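Uncharacterized protein (Parabacteroides merdae, PDB 4R7F) is of unknown function but is built from three immunoglobulin-like beta-sandwich domains and is probably related to the plug protein of the type 9 secretion system. Local coordinates at residues A[6-11]-A[317-322]; A[251-256]-A[293-298]; A[274-279]-A[342-347]; A[297-302]-A[331-336]; A[306-311]-A[349-354]. All blocks are in the same frame, centred on the assembly; numbering follows the deposited sequence.

Interaction 1 of 5, residues A[6-11]-A[317-322]; sequences FTDVNS and VLDEKS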
# COMPACT_ATOMS: atom_id res chain seq x y z
N PHE A 6 -19.10 -9.90 18.05
CA PHE A 6 -18.71 -9.18 16.87
C PHE A 6 -19.04 -7.74 17.08
O PHE A 6 -19.94 -7.41 17.87
CB PHE A 6 -19.39 -9.74 15.62
CG PHE A 6 -20.89 -9.75 15.65
CD1 PHE A 6 -21.58 -10.84 16.20
CD2 PHE A 6 -21.61 -8.74 15.07
CE1 PHE A 6 -22.96 -10.88 16.19
CE2 PHE A 6 -23.02 -8.76 15.07
CZ PHE A 6 -23.70 -9.84 15.62
N THR A 7 -18.31 -6.88 16.41
CA THR A 7 -18.60 -5.46 16.53
C THR A 7 -19.97 -5.18 16.00
O THR A 7 -20.26 -5.44 14.82
CB THR A 7 -17.56 -4.66 15.79
OG1 THR A 7 -16.29 -4.92 16.40
CG2 THR A 7 -17.90 -3.14 15.85
N ASP A 8 -20.82 -4.67 16.88
CA ASP A 8 -22.23 -4.37 16.58
C ASP A 8 -22.84 -3.37 17.58
O ASP A 8 -22.43 -3.28 18.71
CB ASP A 8 -23.02 -5.66 16.62
CG ASP A 8 -24.36 -5.56 15.90
OD1 ASP A 8 -24.55 -4.67 15.03
OD2 ASP A 8 -25.22 -6.39 16.24
N VAL A 9 -23.80 -2.59 17.12
CA VAL A 9 -24.50 -1.63 17.94
C VAL A 9 -25.92 -2.13 18.19
O VAL A 9 -26.58 -2.53 17.27
CB VAL A 9 -24.57 -0.28 17.22
CG1 VAL A 9 -25.48 0.70 17.96
CG2 VAL A 9 -23.19 0.30 17.09
N ASN A 10 -26.37 -2.12 19.44
CA ASN A 10 -27.69 -2.62 19.80
C ASN A 10 -28.57 -1.53 20.40
O ASN A 10 -29.52 -1.84 21.07
CB ASN A 10 -27.57 -3.74 20.86
CG ASN A 10 -26.49 -4.74 20.52
OD1 ASN A 10 -26.61 -5.50 19.55
ND2 ASN A 10 -25.41 -4.71 21.28
N SER A 11 -28.21 -0.27 20.26
CA SER A 11 -29.00 0.80 20.82
C SER A 11 -29.23 1.84 19.77
O SER A 11 -28.31 2.20 19.06
CB SER A 11 -28.30 1.44 22.00
OG SER A 11 -28.88 2.69 22.31
N VAL A 317 -21.98 -5.61 9.36
CA VAL A 317 -23.00 -6.54 9.83
C VAL A 317 -24.14 -6.64 8.82
O VAL A 317 -24.70 -5.64 8.38
CB VAL A 317 -23.51 -6.08 11.22
CG1 VAL A 317 -24.68 -6.92 11.76
CG2 VAL A 317 -22.35 -6.07 12.21
N LEU A 318 -24.47 -7.88 8.45
CA LEU A 318 -25.60 -8.18 7.59
C LEU A 318 -26.70 -8.66 8.50
O LEU A 318 -26.69 -9.80 8.94
CB LEU A 318 -25.24 -9.27 6.56
CG LEU A 318 -24.01 -8.95 5.71
CD1 LEU A 318 -23.81 -10.07 4.71
CD2 LEU A 318 -24.21 -7.62 5.01
N ASP A 319 -27.64 -7.75 8.77
CA ASP A 319 -28.82 -8.01 9.57
C ASP A 319 -29.97 -7.01 9.21
O ASP A 319 -29.92 -6.31 8.21
CB ASP A 319 -28.44 -7.93 11.06
CG ASP A 319 -28.20 -6.48 11.56
OD1 ASP A 319 -28.21 -5.51 10.74
OD2 ASP A 319 -27.98 -6.32 12.80
N GLU A 320 -30.99 -6.96 10.05
CA GLU A 320 -32.20 -6.19 9.77
C GLU A 320 -31.93 -4.71 9.72
O GLU A 320 -32.72 -3.99 9.18
CB GLU A 320 -33.26 -6.43 10.86
CG GLU A 320 -33.78 -7.86 10.89
CD GLU A 320 -33.01 -8.83 11.80
OE1 GLU A 320 -31.98 -8.46 12.45
OE2 GLU A 320 -33.47 -10.00 11.84
N LYS A 321 -30.85 -4.25 10.34
CA LYS A 321 -30.50 -2.87 10.27
C LYS A 321 -29.96 -2.52 8.91
O LYS A 321 -30.18 -1.41 8.49
CB LYS A 321 -29.43 -2.49 11.28
CG LYS A 321 -29.75 -2.77 12.74
CD LYS A 321 -28.67 -2.05 13.56
CE LYS A 321 -28.05 -2.89 14.67
NZ LYS A 321 -27.22 -4.03 14.20
N SER A 322 -29.20 -3.42 8.27
CA SER A 322 -28.50 -3.05 7.04
C SER A 322 -29.22 -3.58 5.80
O SER A 322 -28.92 -3.21 4.68
CB SER A 322 -27.08 -3.57 7.09
OG SER A 322 -27.07 -4.99 7.19
O HOH W 1 -26.76 -8.33 14.22
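Asp8 and Lys321 come from opposite directions and join in a salt bridge, Lys321 NZ lying 2.9 Å from Asp8 OD1 on the syn lone pair of that oxygen. Lys321 NZ is also held by Asp319 OD2 of its own loop, 2.8 Å away and again on the syn side, which makes a three-membered network. Lysine suits this place because its long chain, bent at its last two torsions, can curl back over the loop and still reach the strand. A water adds a second link by donating to Asp8 OD2 and to Asp319 OD2.

Asp319 also orders its loop as an Asx turn, OD1 accepting from Lys321 N at 3.0 Å from above the carboxylate plane.

The apolar share belongs to Val317. Its CG2 meets the edge of the Phe6 ring at CD2, 4.0 Å away, and rests 3.4 Å from Thr7 O; a compact branched residue can touch ring edge and backbone oxygen with one methyl.

Asp8 OD2 and Asp319 OD2 stand 4.4 Å apart; the shared lysine and the bridging water probably offset their repulsion, and together they tie strand 8-9 to a loop far along the chain.

Interaction 2 of 5, residues A[251-256]-A[293-298]; sequences VELMTD and VHFTLA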
# COMPACT_ATOMS: atom_id res chain seq x y z
N VAL A 251 -29.90 14.17 2.83
CA VAL A 251 -29.05 14.00 1.67
C VAL A 251 -29.59 12.98 0.69
O VAL A 251 -29.58 11.78 0.98
CB VAL A 251 -27.67 13.54 2.09
CG1 VAL A 251 -26.76 13.52 0.86
CG2 VAL A 251 -27.14 14.44 3.20
N GLU A 252 -30.04 13.44 -0.48
CA GLU A 252 -30.46 12.53 -1.54
C GLU A 252 -29.22 12.16 -2.35
O GLU A 252 -28.63 13.01 -3.02
CB GLU A 252 -31.54 13.17 -2.43
CG GLU A 252 -32.37 12.16 -3.23
CD GLU A 252 -32.85 12.69 -4.59
OE1 GLU A 252 -32.72 13.91 -4.82
OE2 GLU A 252 -33.34 11.90 -5.44
N LEU A 253 -28.81 10.90 -2.27
CA LEU A 253 -27.70 10.44 -3.04
C LEU A 253 -28.20 10.19 -4.45
O LEU A 253 -29.37 9.86 -4.67
CB LEU A 253 -27.13 9.13 -2.49
CG LEU A 253 -26.50 9.11 -1.11
CD1 LEU A 253 -26.00 7.71 -0.72
CD2 LEU A 253 -25.36 10.05 -1.10
N MSE A 254 -27.29 10.36 -5.40
CA MSE A 254 -27.52 10.00 -6.78
C MSE A 254 -27.84 8.54 -6.84
O MSE A 254 -27.47 7.76 -5.95
CB MSE A 254 -26.26 10.27 -7.58
CG MSE A 254 -26.03 11.78 -7.79
SE MSE A 254 -24.35 12.00 -8.80
CE MSE A 254 -24.51 13.96 -8.95
N THR A 255 -28.57 8.18 -7.88
CA THR A 255 -29.08 6.84 -8.04
C THR A 255 -27.95 5.88 -8.38
O THR A 255 -27.06 6.20 -9.17
CB THR A 255 -30.19 6.82 -9.10
OG1 THR A 255 -31.26 7.62 -8.62
CG2 THR A 255 -30.72 5.41 -9.35
N ASP A 256 -27.97 4.73 -7.72
CA ASP A 256 -26.99 3.69 -7.98
C ASP A 256 -27.60 2.64 -8.89
O ASP A 256 -28.80 2.43 -8.83
CB ASP A 256 -26.54 3.04 -6.66
CG ASP A 256 -25.76 4.00 -5.77
OD1 ASP A 256 -24.94 4.75 -6.33
OD2 ASP A 256 -25.91 3.96 -4.51
N VAL A 293 -29.38 10.20 5.36
CA VAL A 293 -28.90 9.93 4.01
C VAL A 293 -29.76 8.90 3.31
O VAL A 293 -30.05 7.87 3.87
CB VAL A 293 -27.45 9.52 4.03
CG1 VAL A 293 -26.93 9.31 2.62
CG2 VAL A 293 -26.65 10.56 4.80
N HIS A 294 -30.15 9.19 2.06
CA HIS A 294 -31.05 8.37 1.29
C HIS A 294 -30.31 7.66 0.18
O HIS A 294 -29.76 8.31 -0.72
CB HIS A 294 -32.17 9.19 0.65
CG HIS A 294 -33.01 9.92 1.63
ND1 HIS A 294 -34.22 9.44 2.07
CD2 HIS A 294 -32.82 11.10 2.25
CE1 HIS A 294 -34.74 10.29 2.94
NE2 HIS A 294 -33.90 11.29 3.08
N PHE A 295 -30.35 6.33 0.24
CA PHE A 295 -29.70 5.48 -0.75
C PHE A 295 -30.74 4.91 -1.67
O PHE A 295 -31.81 4.51 -1.20
CB PHE A 295 -29.00 4.29 -0.10
CG PHE A 295 -27.83 4.67 0.78
CD1 PHE A 295 -28.03 5.14 2.05
CD2 PHE A 295 -26.55 4.47 0.34
CE1 PHE A 295 -26.97 5.44 2.86
CE2 PHE A 295 -25.47 4.78 1.14
CZ PHE A 295 -25.68 5.26 2.40
N THR A 296 -30.41 4.82 -2.95
CA THR A 296 -31.30 4.30 -3.96
C THR A 296 -30.54 3.40 -4.90
O THR A 296 -29.54 3.83 -5.46
CB THR A 296 -31.91 5.46 -4.79
OG1 THR A 296 -32.69 6.30 -3.93
CG2 THR A 296 -32.82 4.93 -5.83
N LEU A 297 -31.00 2.15 -5.05
CA LEU A 297 -30.45 1.23 -6.05
C LEU A 297 -31.54 0.83 -7.03
O LEU A 297 -32.44 0.10 -6.68
CB LEU A 297 -29.85 -0.02 -5.38
CG LEU A 297 -29.40 -1.15 -6.32
CD1 LEU A 297 -28.27 -0.70 -7.24
CD2 LEU A 297 -28.98 -2.39 -5.54
N ALA A 298 -31.44 1.33 -8.26
CA ALA A 298 -32.47 1.10 -9.29
C ALA A 298 -32.20 -0.17 -10.08
O ALA A 298 -31.32 -0.21 -10.88
CB ALA A 298 -32.57 2.28 -10.25
O HOH W 2 -30.89 8.29 -3.15
O HOH W 3 -27.92 5.92 -3.76
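Leu253 packs against Val293 and Phe295 where strands 248-253 and 290-298 run parallel, the one parallel pairing in an otherwise antiparallel sheet of an immunoglobulin-like beta-sandwich domain. With CG anti to the carbonyl carbon (chi1 -64°), Leu253 sends CD1 over one face of the Phe295 ring, 3.7 Å from its centroid, in a CH-pi contact, while CG touches Val293 CG1 at 3.8 Å. Leu253 N also donates to His294 O. A branched aliphatic chain suits this buried spot because it serves a flat ring and a valine at once; an alanine here would probably leave that face of Phe295 without its methyl cover and open a gap beside Val293.

Asp256 lies past the point where the register slips by one residue. Its backbone grips the partner strand twice, N donating to Thr296 O and O accepting from Ala298 N. Its buried carboxylate offers two acceptor oxygens to His238, Tyr346 and Tyr348, a setting that suits aspartate and would probably stabilise its negative charge.

Thr296 faces the interruption between the two paired regions, where waters stand in for direct backbone bonds. One accepts from Thr296 N at 2.8 Å and lies within bonding distance of Met254 O and Asp256 OD2. Threonine suits this place because its OG1 gives a proton to the other, also at 2.8 Å, which donates to Leu253 O and, at 2.7 Å, to His294 O.

Interaction 3 of 5, residues A[274-279]-A[342-347]; sequences FFIRCS and GSYNYQ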
# COMPACT_ATOMS: atom_id res chain seq x y z
N PHE A 274 -15.12 4.61 6.36
CA PHE A 274 -15.64 5.97 6.31
C PHE A 274 -14.78 6.88 7.16
O PHE A 274 -14.05 6.40 8.02
CB PHE A 274 -17.11 6.02 6.76
CG PHE A 274 -17.33 5.73 8.22
CD1 PHE A 274 -17.11 6.69 9.17
CD2 PHE A 274 -17.81 4.51 8.63
CE1 PHE A 274 -17.31 6.41 10.50
CE2 PHE A 274 -18.04 4.23 9.93
CZ PHE A 274 -17.78 5.17 10.88
N PHE A 275 -14.90 8.19 6.95
CA PHE A 275 -14.05 9.17 7.60
C PHE A 275 -14.90 10.35 7.94
O PHE A 275 -15.52 10.94 7.05
CB PHE A 275 -12.94 9.59 6.66
CG PHE A 275 -12.14 8.44 6.15
CD1 PHE A 275 -12.53 7.76 5.01
CD2 PHE A 275 -11.05 7.97 6.87
CE1 PHE A 275 -11.85 6.64 4.57
CE2 PHE A 275 -10.36 6.87 6.43
CZ PHE A 275 -10.76 6.21 5.28
N ILE A 276 -14.95 10.69 9.22
CA ILE A 276 -15.79 11.77 9.70
C ILE A 276 -15.04 13.10 9.47
O ILE A 276 -13.95 13.29 9.97
CB ILE A 276 -16.16 11.59 11.16
CG1 ILE A 276 -16.90 10.25 11.38
CG2 ILE A 276 -16.96 12.78 11.65
CD1 ILE A 276 -18.17 10.06 10.58
N ARG A 277 -15.68 13.98 8.70
CA ARG A 277 -15.08 15.21 8.19
C ARG A 277 -16.23 16.21 7.95
O ARG A 277 -17.36 15.82 7.68
CB ARG A 277 -14.34 14.96 6.86
CG ARG A 277 -13.31 13.84 6.84
CD ARG A 277 -12.75 13.61 5.43
NE ARG A 277 -11.45 12.92 5.40
CZ ARG A 277 -11.10 12.09 4.44
NH1 ARG A 277 -11.94 11.84 3.45
NH2 ARG A 277 -9.91 11.49 4.44
N CYS A 278 -15.94 17.51 8.06
CA CYS A 278 -16.89 18.53 7.62
C CYS A 278 -16.11 19.78 7.23
O CYS A 278 -14.96 19.93 7.66
CB CYS A 278 -17.98 18.82 8.66
SG CYS A 278 -17.45 18.82 10.36
N SER A 279 -16.69 20.63 6.38
CA SER A 279 -16.02 21.83 5.84
C SER A 279 -15.63 22.83 6.95
O SER A 279 -16.50 23.30 7.71
CB SER A 279 -16.91 22.51 4.80
OG SER A 279 -16.79 21.86 3.55
N GLY A 342 -19.26 13.16 6.51
CA GLY A 342 -17.94 12.66 6.14
C GLY A 342 -17.90 12.02 4.75
O GLY A 342 -18.81 12.23 3.93
N SER A 343 -16.84 11.24 4.51
CA SER A 343 -16.67 10.45 3.27
C SER A 343 -16.95 9.01 3.60
O SER A 343 -16.34 8.45 4.52
CB SER A 343 -15.23 10.53 2.73
OG SER A 343 -14.81 11.88 2.60
N TYR A 344 -17.85 8.41 2.84
CA TYR A 344 -18.25 7.00 3.07
C TYR A 344 -17.95 6.12 1.87
O TYR A 344 -18.28 6.47 0.73
CB TYR A 344 -19.75 6.92 3.42
CG TYR A 344 -20.07 7.41 4.83
CD1 TYR A 344 -20.08 8.78 5.15
CD2 TYR A 344 -20.39 6.50 5.85
CE1 TYR A 344 -20.38 9.22 6.44
CE2 TYR A 344 -20.67 6.93 7.13
CZ TYR A 344 -20.65 8.29 7.43
OH TYR A 344 -20.94 8.69 8.71
N ASN A 345 -17.33 4.96 2.12
CA ASN A 345 -17.38 3.84 1.18
C ASN A 345 -18.63 2.99 1.49
O ASN A 345 -19.02 2.80 2.64
CB ASN A 345 -16.19 2.89 1.35
CG ASN A 345 -14.85 3.44 0.84
OD1 ASN A 345 -13.94 2.65 0.59
ND2 ASN A 345 -14.70 4.74 0.71
N TYR A 346 -19.21 2.39 0.46
CA TYR A 346 -20.33 1.50 0.64
C TYR A 346 -20.53 0.62 -0.57
O TYR A 346 -20.02 0.91 -1.64
CB TYR A 346 -21.63 2.29 0.95
CG TYR A 346 -22.21 3.09 -0.21
CD1 TYR A 346 -21.72 4.34 -0.56
CD2 TYR A 346 -23.29 2.60 -0.93
CE1 TYR A 346 -22.30 5.07 -1.62
CE2 TYR A 346 -23.85 3.30 -1.98
CZ TYR A 346 -23.36 4.53 -2.34
OH TYR A 346 -23.98 5.19 -3.39
N GLN A 347 -21.27 -0.47 -0.39
CA GLN A 347 -21.66 -1.32 -1.48
C GLN A 347 -22.88 -2.12 -1.08
O GLN A 347 -23.36 -2.06 0.07
CB GLN A 347 -20.53 -2.27 -1.85
CG GLN A 347 -20.29 -3.31 -0.80
CD GLN A 347 -19.15 -4.26 -1.12
OE1 GLN A 347 -18.59 -4.27 -2.22
NE2 GLN A 347 -18.79 -5.07 -0.14
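Phe274 and Tyr344, a non-hydrogen-bonded antiparallel pair, form the close-packed part of the contact. CB of Phe274 sits over one face of the Tyr344 ring, 3.8 Å from its centroid, in a CH-pi contact. The two rings lie nearly parallel, at 18°, but are slid apart and barely overlap. Next along, Phe275 and Ser343 exchange two backbone bonds, Phe275 N to Ser343 O at 2.8 Å and Ser343 N to Phe275 O at 2.9 Å. Gly342 suits its place because a beta carbon would clash with Phe275 O.

Toward solvent the pairing gives way to exposed Arg277. In one of its two conformers Arg277 may donate from NH1 to Ser343 OG, but the hold is not firm. Further on, Cys278 leaves the pairing for its disulfide with Cys281.

Here strand 342-352 lies between 274-276 and 225-228, Met227 touching Tyr344, while strand 14-21 packs on Phe274 and Ile276.

Interaction 4 of 5, residues A[297-302]-A[331-336]; sequences LACDPL and KQYEKA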
# COMPACT_ATOMS: atom_id res chain seq x y z
N LEU A 297 -31.00 2.15 -5.05
CA LEU A 297 -30.45 1.23 -6.05
C LEU A 297 -31.54 0.83 -7.03
O LEU A 297 -32.44 0.10 -6.68
CB LEU A 297 -29.85 -0.02 -5.38
CG LEU A 297 -29.40 -1.15 -6.32
CD1 LEU A 297 -28.27 -0.70 -7.24
CD2 LEU A 297 -28.98 -2.39 -5.54
N ALA A 298 -31.44 1.33 -8.26
CA ALA A 298 -32.47 1.10 -9.29
C ALA A 298 -32.20 -0.17 -10.08
O ALA A 298 -31.32 -0.21 -10.88
CB ALA A 298 -32.57 2.28 -10.25
N CYS A 299 -32.98 -1.21 -9.82
CA CYS A 299 -32.91 -2.43 -10.58
C CYS A 299 -34.15 -3.14 -10.21
O CYS A 299 -34.87 -2.72 -9.27
CB CYS A 299 -31.67 -3.25 -10.25
SG CYS A 299 -31.47 -3.68 -8.53
N ASP A 300 -34.44 -4.19 -10.98
CA ASP A 300 -35.55 -5.09 -10.69
C ASP A 300 -35.17 -5.82 -9.44
O ASP A 300 -33.98 -5.97 -9.19
CB ASP A 300 -35.68 -6.11 -11.81
CG ASP A 300 -36.40 -5.54 -13.04
OD1 ASP A 300 -36.96 -4.40 -12.99
OD2 ASP A 300 -36.43 -6.28 -14.03
N PRO A 301 -36.16 -6.28 -8.65
CA PRO A 301 -35.74 -6.96 -7.44
C PRO A 301 -35.08 -8.30 -7.76
O PRO A 301 -35.53 -9.03 -8.66
CB PRO A 301 -37.04 -7.15 -6.66
CG PRO A 301 -38.06 -7.36 -7.74
CD PRO A 301 -37.62 -6.40 -8.85
N LEU A 302 -34.02 -8.61 -7.03
CA LEU A 302 -33.32 -9.85 -7.18
C LEU A 302 -34.04 -10.94 -6.41
O LEU A 302 -34.31 -10.80 -5.22
CB LEU A 302 -31.88 -9.74 -6.69
CG LEU A 302 -30.88 -9.01 -7.58
CD1 LEU A 302 -31.24 -7.54 -7.65
CD2 LEU A 302 -29.48 -9.13 -6.98
N LYS A 331 -39.65 0.85 -8.35
CA LYS A 331 -38.73 -0.22 -8.76
C LYS A 331 -37.27 -0.02 -8.31
O LYS A 331 -36.33 -0.10 -9.11
CB LYS A 331 -38.81 -0.46 -10.26
CG LYS A 331 -40.21 -0.73 -10.78
CD LYS A 331 -40.85 -1.96 -10.15
CE LYS A 331 -42.34 -2.01 -10.46
NZ LYS A 331 -43.04 -3.05 -9.65
N GLN A 332 -37.10 0.22 -7.02
CA GLN A 332 -35.80 0.52 -6.45
C GLN A 332 -35.67 -0.05 -5.07
O GLN A 332 -36.65 -0.10 -4.32
CB GLN A 332 -35.63 2.01 -6.33
CG GLN A 332 -35.75 2.73 -7.67
CD GLN A 332 -35.72 4.22 -7.50
OE1 GLN A 332 -36.21 4.77 -6.50
NE2 GLN A 332 -35.17 4.89 -8.48
N TYR A 333 -34.47 -0.48 -4.74
CA TYR A 333 -34.11 -0.70 -3.34
C TYR A 333 -33.84 0.68 -2.73
O TYR A 333 -33.18 1.50 -3.36
CB TYR A 333 -32.87 -1.59 -3.25
CG TYR A 333 -33.08 -3.06 -3.63
CD1 TYR A 333 -33.51 -3.98 -2.68
CD2 TYR A 333 -32.81 -3.52 -4.89
CE1 TYR A 333 -33.72 -5.30 -2.99
CE2 TYR A 333 -32.97 -4.85 -5.22
CZ TYR A 333 -33.43 -5.75 -4.27
OH TYR A 333 -33.60 -7.10 -4.58
N GLU A 334 -34.38 0.95 -1.55
CA GLU A 334 -34.22 2.25 -0.92
C GLU A 334 -34.05 2.13 0.57
O GLU A 334 -34.67 1.30 1.20
CB GLU A 334 -35.43 3.14 -1.21
CG GLU A 334 -35.55 3.58 -2.67
CD GLU A 334 -36.68 4.60 -2.93
OE1 GLU A 334 -36.84 5.51 -2.09
OE2 GLU A 334 -37.36 4.52 -3.99
N LYS A 335 -33.20 2.99 1.12
CA LYS A 335 -33.00 3.08 2.54
C LYS A 335 -32.57 4.50 2.99
O LYS A 335 -31.77 5.19 2.32
CB LYS A 335 -31.99 2.02 3.00
CG LYS A 335 -31.89 1.85 4.51
CD LYS A 335 -31.05 0.64 4.90
CE LYS A 335 -31.31 0.19 6.32
NZ LYS A 335 -32.43 -0.77 6.40
N ALA A 336 -33.11 4.90 4.15
CA ALA A 336 -32.76 6.15 4.84
C ALA A 336 -31.93 5.78 6.02
O ALA A 336 -32.33 4.91 6.78
CB ALA A 336 -34.02 6.86 5.33
O HOH W 4 -33.78 -9.24 -3.22
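Leu297 pairs with Tyr333 as a hydrogen-bonded antiparallel couple: Leu297 N donates to Tyr333 O at 2.8 Å, nearly straight at 172°, and Leu297 O accepts from Tyr333 N. Their side chains lie side by side, CB to CB at 4.0 Å. Ala298 is small enough for the aliphatic part of Gln332 to lie against it, CG being 4.1 Å from Ala298 CB. At Cys299 the SG, placed between the backbone N and carbonyl carbon (chi1 56°), comes to the edge of the Tyr333 ring, 3.8 Å from CE2, as a sulfur-aromatic contact.

This is the end of the sheet in an immunoglobulin-like sandwich, where the chain after strand 290-298 passes into a loop and strand 332-340 starts at a G1 beta bulge, Lys331 and Gln332 both facing Asn327.

Pro301 CA then passes 3.6 Å from Tyr333 OH. Tyrosine suits the place because its ring spans the turn and ends in a polar atom; a phenylalanine would probably leave the N-H of Leu302 without its acceptor. At Leu302, N donates to Tyr333 OH at 2.9 Å. A water accepts from Tyr333 OH and donates to Leu302 O.

Interaction 5 of 5, residues A[306-311]-A[349-354]; sequences SVYLNG and LFVPTG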
# COMPACT_ATOMS: atom_id res chain seq x y z
N SER A 306 -31.79 -11.44 -0.44
CA SER A 306 -31.97 -10.08 0.04
C SER A 306 -30.74 -9.23 -0.19
O SER A 306 -29.63 -9.76 -0.30
CB SER A 306 -32.36 -10.11 1.52
OG SER A 306 -33.58 -10.84 1.69
N VAL A 307 -30.94 -7.92 -0.31
CA VAL A 307 -29.86 -6.98 -0.55
C VAL A 307 -29.59 -6.23 0.73
O VAL A 307 -30.55 -5.81 1.44
CB VAL A 307 -30.19 -6.00 -1.69
CG1 VAL A 307 -29.06 -4.99 -1.91
CG2 VAL A 307 -30.41 -6.79 -2.96
N TYR A 308 -28.30 -6.10 1.04
CA TYR A 308 -27.80 -5.43 2.22
C TYR A 308 -26.79 -4.33 1.87
O TYR A 308 -25.88 -4.52 1.06
CB TYR A 308 -27.11 -6.42 3.14
CG TYR A 308 -28.00 -7.44 3.75
CD1 TYR A 308 -28.39 -8.58 3.03
CD2 TYR A 308 -28.48 -7.30 5.05
CE1 TYR A 308 -29.19 -9.54 3.59
CE2 TYR A 308 -29.28 -8.26 5.61
CZ TYR A 308 -29.65 -9.36 4.87
OH TYR A 308 -30.48 -10.26 5.43
N LEU A 309 -26.94 -3.20 2.53
CA LEU A 309 -25.99 -2.11 2.42
C LEU A 309 -24.81 -2.48 3.31
O LEU A 309 -24.96 -2.99 4.41
CB LEU A 309 -26.68 -0.83 2.86
CG LEU A 309 -26.07 0.54 2.70
CD1 LEU A 309 -25.37 0.74 1.36
CD2 LEU A 309 -27.21 1.54 2.88
N ASN A 310 -23.62 -2.36 2.77
CA ASN A 310 -22.48 -2.95 3.40
C ASN A 310 -21.32 -1.95 3.48
O ASN A 310 -21.10 -1.15 2.56
CB ASN A 310 -22.07 -4.18 2.60
CG ASN A 310 -20.90 -4.90 3.21
OD1 ASN A 310 -19.78 -4.95 2.66
ND2 ASN A 310 -21.12 -5.43 4.38
N GLY A 311 -20.58 -2.04 4.57
CA GLY A 311 -19.40 -1.18 4.79
C GLY A 311 -19.24 -0.92 6.29
O GLY A 311 -20.05 -1.40 7.09
N LEU A 349 -24.57 -5.88 -1.09
CA LEU A 349 -24.34 -7.30 -1.15
C LEU A 349 -25.67 -8.01 -1.21
O LEU A 349 -26.62 -7.61 -0.58
CB LEU A 349 -23.60 -7.76 0.10
CG LEU A 349 -22.17 -7.29 0.33
CD1 LEU A 349 -21.65 -7.95 1.61
CD2 LEU A 349 -21.29 -7.67 -0.85
N PHE A 350 -25.70 -9.09 -1.97
CA PHE A 350 -26.81 -10.01 -2.06
C PHE A 350 -26.55 -11.24 -1.16
O PHE A 350 -25.49 -11.85 -1.26
CB PHE A 350 -26.92 -10.46 -3.52
CG PHE A 350 -28.00 -11.43 -3.79
CD1 PHE A 350 -29.33 -11.04 -3.72
CD2 PHE A 350 -27.71 -12.74 -4.10
CE1 PHE A 350 -30.36 -11.95 -3.96
CE2 PHE A 350 -28.72 -13.66 -4.34
CZ PHE A 350 -30.05 -13.25 -4.29
N VAL A 351 -27.52 -11.62 -0.35
CA VAL A 351 -27.41 -12.84 0.47
C VAL A 351 -28.51 -13.79 -0.00
O VAL A 351 -29.69 -13.46 0.16
CB VAL A 351 -27.61 -12.56 1.96
CG1 VAL A 351 -27.48 -13.84 2.77
CG2 VAL A 351 -26.60 -11.53 2.44
N PRO A 352 -28.13 -14.92 -0.63
CA PRO A 352 -29.07 -15.92 -1.15
C PRO A 352 -29.88 -16.45 0.01
O PRO A 352 -29.39 -16.42 1.12
CB PRO A 352 -28.17 -17.03 -1.75
CG PRO A 352 -26.83 -16.46 -1.81
CD PRO A 352 -26.73 -15.33 -0.83
N THR A 353 -31.12 -16.88 -0.23
CA THR A 353 -31.98 -17.30 0.88
C THR A 353 -31.38 -18.59 1.41
O THR A 353 -30.85 -19.41 0.64
CB THR A 353 -33.47 -17.49 0.48
OG1 THR A 353 -33.57 -18.33 -0.69
CG2 THR A 353 -34.19 -16.07 0.27
N GLY A 354 -31.39 -18.74 2.73
CA GLY A 354 -30.73 -19.86 3.42
C GLY A 354 -29.22 -19.77 3.50
O GLY A 354 -28.56 -20.80 3.64
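Ser306 to Tyr308 and Leu349 to Val351 run antiparallel, the short strand axes 4.7 Å apart at closest and at 142° to each other, a marked twist. Ser306 with Val351 and Tyr308 with Leu349 are hydrogen-bonded pairs, each closed by two backbone bonds, such as Val351 N to Ser306 O at 2.8 Å and Leu349 N to Tyr308 O at 2.9 Å. Val307 and Phe350 form the non-hydrogen-bonded pair between them.

On the face of Tyr308 and Val351, the side chains meet diagonally, CG2 of Val351 lying 3.5 Å from Tyr308 CE1; the beta-branched valine sets a methyl against the ring. On the same face Leu349 reaches Asn310, its CD1 3.5 Å from Asn310 CG. Asn310, with CG anti to the backbone N (chi1 -178°), brings its amide there, and OD1 accepts from Gln347 NE2. On the other face, Val307 CG2 approaches the edge of the Phe350 ring.

This is a regular antiparallel strand pair, here joining 305-310 to 342-352 in one sheet of what is probably one of the immunoglobulin-like sandwich domains.

How the interactions relate
From the N terminus, interaction 1 opens first and spans most of the chain, tying strand 8-9 to the loop after strand 305-310. Interaction 2 opens and closes within that span. Interaction 3 starts between the two segments of interaction 2 and ends on strand 342-352, so it crosses both earlier contacts. Interaction 4 begins where interaction 2 ends, sharing Leu297 and Ala298, lies wholly within the span of interaction 3 and crosses interaction 1. Interaction 5 opens inside interaction 4 and closes last, crossing interactions 1, 3 and 4. Interactions 2 and 4 build one sheet, interactions 3 and 5 the other; Phe295 against Leu309 and Tyr346 joins the two.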